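Metallo-beta-lactamase (Serratia marcescens, PDB 6K4X) hydrolyses beta-lactam antibiotics with the help of two zinc ions, as expected of a subclass B3 metallo-beta-lactamase. Local coordinates at residues D220-T223 against R224-R227; I81-M84 against Q85-T88. All blocks are in the same frame, centred on the assembly; numbering follows the deposited sequence. Where two conformers were deposited one is given.

Contact 1. Residues D220-T223 against R224-R227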
loop_
_atom_site.group_PDB
_atom_site.type_symbol
_atom_site.label_atom_id
_atom_site.label_comp_id
_atom_site.label_asym_id
_atom_site.label_seq_id
_atom_site.Cartn_x
_atom_site.Cartn_y
_atom_site.Cartn_z
ATOM N N ASP A 220 -9.393 4.374 -9.221
ATOM C CA ASP A 220 -10.828 4.639 -9.311
ATOM C C ASP A 220 -11.642 3.702 -8.410
ATOM O O ASP A 220 -12.736 3.285 -8.785
ATOM C CB ASP A 220 -11.298 4.597 -10.763
ATOM C CG ASP A 220 -10.532 5.552 -11.663
ATOM O OD1 ASP A 220 -10.128 6.612 -11.201
ATOM O OD2 ASP A 220 -10.383 5.206 -12.860
ATOM N N MET A 221 -11.187 3.469 -7.184
ATOM C CA MET A 221 -11.880 2.515 -6.297
ATOM C C MET A 221 -13.358 2.861 -6.121
ATOM O O MET A 221 -14.183 1.954 -6.078
ATOM C CB MET A 221 -11.204 2.515 -4.934
ATOM C CG MET A 221 -11.885 1.653 -3.892
ATOM S SD MET A 221 -11.831 -0.121 -4.263
ATOM C CE MET A 221 -10.119 -0.451 -3.849
ATOM N N TRP A 222 -13.672 4.135 -5.935
ATOM C CA TRP A 222 -15.033 4.484 -5.541
ATOM C C TRP A 222 -15.981 4.411 -6.739
ATOM O O TRP A 222 -17.113 3.971 -6.606
ATOM C CB TRP A 222 -15.044 5.832 -4.831
ATOM C CG TRP A 222 -14.019 5.818 -3.744
ATOM C CD1 TRP A 222 -12.937 6.640 -3.632
ATOM C CD2 TRP A 222 -13.915 4.861 -2.675
ATOM N NE1 TRP A 222 -12.161 6.260 -2.570
ATOM C CE2 TRP A 222 -12.729 5.166 -1.973
ATOM C CE3 TRP A 222 -14.689 3.769 -2.258
ATOM C CZ2 TRP A 222 -12.332 4.428 -0.855
ATOM C CZ3 TRP A 222 -14.272 3.026 -1.174
ATOM C CH2 TRP A 222 -13.105 3.357 -0.481
ATOM N N THR A 223 -15.518 4.805 -7.917
ATOM C CA THR A 223 -16.275 4.538 -9.137
ATOM C C THR A 223 -16.492 3.033 -9.329
ATOM O O THR A 223 -17.608 2.591 -9.704
ATOM C CB THR A 223 -15.577 5.144 -10.359
ATOM O OG1 THR A 223 -15.496 6.553 -10.146
ATOM C CG2 THR A 223 -16.309 4.855 -11.651
ATOM N N ARG A 224 -15.445 2.230 -9.116
ATOM C CA ARG A 224 -15.565 0.785 -9.265
ATOM C C ARG A 224 -16.557 0.214 -8.253
ATOM O O ARG A 224 -17.335 -0.687 -8.581
ATOM C CB ARG A 224 -14.203 0.104 -9.117
ATOM C CG ARG A 224 -13.260 0.399 -10.268
ATOM C CD ARG A 224 -11.910 -0.262 -10.032
ATOM N NE ARG A 224 -10.928 0.052 -11.049
ATOM C CZ ARG A 224 -10.895 -0.481 -12.256
ATOM N NH1 ARG A 224 -11.795 -1.389 -12.601
ATOM N NH2 ARG A 224 -9.935 -0.136 -13.099
ATOM N N GLN A 225 -16.499 0.670 -7.010
ATOM C CA GLN A 225 -17.397 0.130 -5.997
ATOM C C GLN A 225 -18.846 0.432 -6.399
ATOM O O GLN A 225 -19.739 -0.412 -6.210
ATOM C CB GLN A 225 -17.053 0.684 -4.620
ATOM C CG GLN A 225 -18.009 0.133 -3.570
ATOM C CD GLN A 225 -17.831 0.793 -2.239
ATOM O OE1 GLN A 225 -17.683 2.015 -2.139
ATOM N NE2 GLN A 225 -17.963 -0.008 -1.198
ATOM N N GLN A 226 -19.108 1.631 -6.908
ATOM C CA GLN A 226 -20.456 2.010 -7.356
ATOM C C GLN A 226 -20.874 1.095 -8.520
ATOM O O GLN A 226 -22.008 0.603 -8.574
ATOM C CB GLN A 226 -20.469 3.506 -7.679
ATOM C CG GLN A 226 -20.368 4.372 -6.422
ATOM C CD GLN A 226 -20.210 5.861 -6.627
ATOM O OE1 GLN A 226 -19.450 6.336 -7.470
ATOM N NE2 GLN A 226 -20.912 6.628 -5.806
ATOM N N ARG A 227 -19.964 0.835 -9.457
ATOM C CA ARG A 227 -20.243 -0.087 -10.547
ATOM C C ARG A 227 -20.559 -1.488 -10.014
ATOM O O ARG A 227 -21.424 -2.173 -10.556
ATOM C CB ARG A 227 -19.043 -0.178 -11.486
ATOM C CG ARG A 227 -18.900 1.007 -12.432
ATOM C CD ARG A 227 -17.555 0.949 -13.126
ATOM N NE ARG A 227 -17.410 -0.280 -13.883
ATOM C CZ ARG A 227 -16.291 -0.940 -14.106
ATOM N NH1 ARG A 227 -15.113 -0.352 -13.909
ATOM N NH2 ARG A 227 -16.364 -2.167 -14.591
HETATM O O HOH W 1 -9.261 2.824 -13.461
HETATM O O HOH W 2 -18.313 3.961 -4.009
#

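Contact 2. Residues I81-M84 against Q85-T88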
loop_
_atom_site.group_PDB
_atom_site.type_symbol
_atom_site.label_atom_id
_atom_site.label_comp_id
_atom_site.label_asym_id
_atom_site.label_seq_id
_atom_site.Cartn_x
_atom_site.Cartn_y
_atom_site.Cartn_z
ATOM N N ILE A 81 -0.007 2.129 11.761
ATOM C CA ILE A 81 0.580 0.827 11.912
ATOM C C ILE A 81 0.942 0.541 13.367
ATOM O O ILE A 81 0.700 -0.559 13.841
ATOM C CB ILE A 81 1.771 0.612 10.965
ATOM C CG1 ILE A 81 1.235 0.517 9.532
ATOM C CG2 ILE A 81 2.560 -0.628 11.382
ATOM C CD1 ILE A 81 2.289 0.369 8.475
ATOM N N SER A 82 1.533 1.514 14.059
ATOM C CA SER A 82 1.989 1.244 15.418
ATOM C C SER A 82 0.821 0.818 16.308
ATOM O O SER A 82 0.907 -0.133 17.082
ATOM C CB SER A 82 2.688 2.443 15.980
ATOM O OG SER A 82 3.076 2.215 17.330
ATOM N N ALA A 83 -0.281 1.556 16.205
ATOM C CA ALA A 83 -1.460 1.266 16.996
ATOM C C ALA A 83 -2.018 -0.111 16.624
ATOM O O ALA A 83 -2.419 -0.894 17.493
ATOM C CB ALA A 83 -2.508 2.339 16.846
ATOM N N MET A 84 -2.094 -0.405 15.329
ATOM C CA MET A 84 -2.577 -1.716 14.882
ATOM C C MET A 84 -1.634 -2.830 15.358
ATOM O O MET A 84 -2.088 -3.918 15.723
ATOM C CB MET A 84 -2.720 -1.751 13.365
ATOM C CG MET A 84 -3.861 -0.895 12.798
ATOM S SD MET A 84 -5.481 -1.212 13.504
ATOM C CE MET A 84 -5.487 -3.011 13.503
ATOM N N GLN A 85 -0.327 -2.590 15.364
ATOM C CA GLN A 85 0.650 -3.581 15.830
ATOM C C GLN A 85 0.369 -3.915 17.301
ATOM O O GLN A 85 0.339 -5.058 17.695
ATOM C CB GLN A 85 2.063 -3.043 15.620
ATOM C CG GLN A 85 3.158 -4.083 15.831
ATOM C CD GLN A 85 3.360 -4.451 17.280
ATOM O OE1 GLN A 85 3.365 -3.595 18.169
ATOM N NE2 GLN A 85 3.534 -5.733 17.538
ATOM N N LYS A 86 0.109 -2.890 18.112
ATOM C CA LYS A 86 -0.178 -3.080 19.538
ATOM C C LYS A 86 -1.476 -3.870 19.715
ATOM O O LYS A 86 -1.570 -4.736 20.580
ATOM C CB LYS A 86 -0.332 -1.728 20.238
ATOM C CG LYS A 86 0.964 -0.982 20.487
ATOM C CD LYS A 86 0.765 0.345 21.175
ATOM C CE LYS A 86 0.308 1.439 20.235
ATOM N NZ LYS A 86 -0.979 2.059 20.646
ATOM N N LEU A 87 -2.501 -3.534 18.934
ATOM C CA LEU A 87 -3.820 -4.163 19.090
ATOM C C LEU A 87 -3.761 -5.634 18.671
ATOM O O LEU A 87 -4.561 -6.437 19.170
ATOM C CB LEU A 87 -4.885 -3.432 18.274
ATOM C CG LEU A 87 -5.315 -2.061 18.793
ATOM C CD1 LEU A 87 -6.175 -1.365 17.760
ATOM C CD2 LEU A 87 -6.051 -2.180 20.115
ATOM N N THR A 88 -2.906 -5.986 17.708
ATOM C CA THR A 88 -2.931 -7.299 17.076
ATOM C C THR A 88 -1.833 -8.215 17.616
ATOM O O THR A 88 -2.016 -9.433 17.597
ATOM C CB THR A 88 -2.758 -7.194 15.557
ATOM O OG1 THR A 88 -1.511 -6.549 15.271
ATOM C CG2 THR A 88 -3.906 -6.445 14.908
HETATM O O HOH W 3 3.799 -0.879 17.899
HETATM O O HOH W 4 -3.133 0.483 19.950
#

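Contact 1. Residues D220-T223 against R224-R227
The indole of Trp222 meets Gln225 at its edge: OE1 of Gln225 lies in the ring plane, 3.5 Å from CE3 of Trp222, while Met221 CG sits over one face, displaced toward the rim. Trp222 also makes a cation-pi contact with Arg3. Ring and amide planes are 51° apart with OE1 at the C-H rim; the amide does not stack on the ring. Gln225 gets there with CG anti to the backbone N (chi1 179°) and an extended chain. The same OE1 accepts from a water at 2.8 Å that also donates to the carbonyl O of Trp222, tying the amide back to the first turn of the helix. The carbonyl O of Trp222 also accepts the helical hydrogen bond from Gln226 N at 3.1 Å. The other flat group, the Arg224 guanidinium, has Asp220 O obliquely beside it; its chain runs back past this carbonyl, with CG 3.3 Å from Asp220 O, and Arg224 N donates a hydrogen bond to the same oxygen at 2.9 Å. A water bonded to Asp220 OD2 reaches Arg224 NH2 weakly, whereas NE bonds Asn219 O, NH1 bonds Ala235 O and NH2 forms a salt bridge with Asp238. Around this N-terminal turn of helix 221-231, Met221, Trp222 and Gln225 pack on Phe12 of strand 12-15, and Trp222 makes an edge-to-face contact with Tyr20 of strand 18-20.

Contact 2. Residues I81-M84 against Q85-T88
Met84 and Thr88 run obliquely past each other, the thioether methyl CE of Met84 lying 4.0 Å from CG2 of Thr88. One turn apart on helix 81-88, they are also joined through the carbonyl O of Met84, to which Thr88 donates twice, from N at 3.0 Å and from OG1 at 2.7 Å. The two donors approach from opposite faces of the carbonyl plane. A chi1 of 59° puts OG1 between the backbone N and carbonyl carbon of Thr88, from where the hydroxyl reaches Met84 O while accepting from Ala90 N. Bends at chi2 and chi3 fold Met84 along the helix, and its SD meets Leu87 CD1 at 4.3 Å. In the alpha-beta/beta-alpha sandwich of the metallo-beta-lactamase fold, helix 81-88 packs on one mixed sheet beside helix 47-57: Met84 and Thr88 rest on Ile68 of strand 65-69, Ile81 and Gln85 on Val92 of strand 91-95, and Met84 and Leu87 touch Ala52 of the neighbouring helix. On another side Lys86 doubles back over the preceding turn, its CE 3.6 Å from Ser82 O and its NZ 4.1 Å from Ala83 CB. A water accepts from Lys86 NZ and donates to Ala83 O. A second water donates both to Gln85 OE1, at 2.8 Å, and to Ser82 O, while Gln85 NE2 bonds to Ala90 O and Ser82 OG to Gly122 O.

In the fold
Contacts 1 and 2 are short helical pieces of about two turns, far apart in the molecule, their centres 29 Å from each other and their nearest atoms about 17 Å apart, with no direct touch. Contact 2 comes first along the chain, soon after the zinc ligands His72, His74, Asp76 and His77 and before His150; the Ile81 side chain is about 6 Å from that of His77. Contact 1 follows His215, whose side chain lies about 8 Å from that of Trp222. The side chains of Ile81 and Trp222 remain about 12 and 13 Å from a zinc ion, and that of Ile81 about 12 Å from the bound 4-amino-2-sulfanylbenzoic acid.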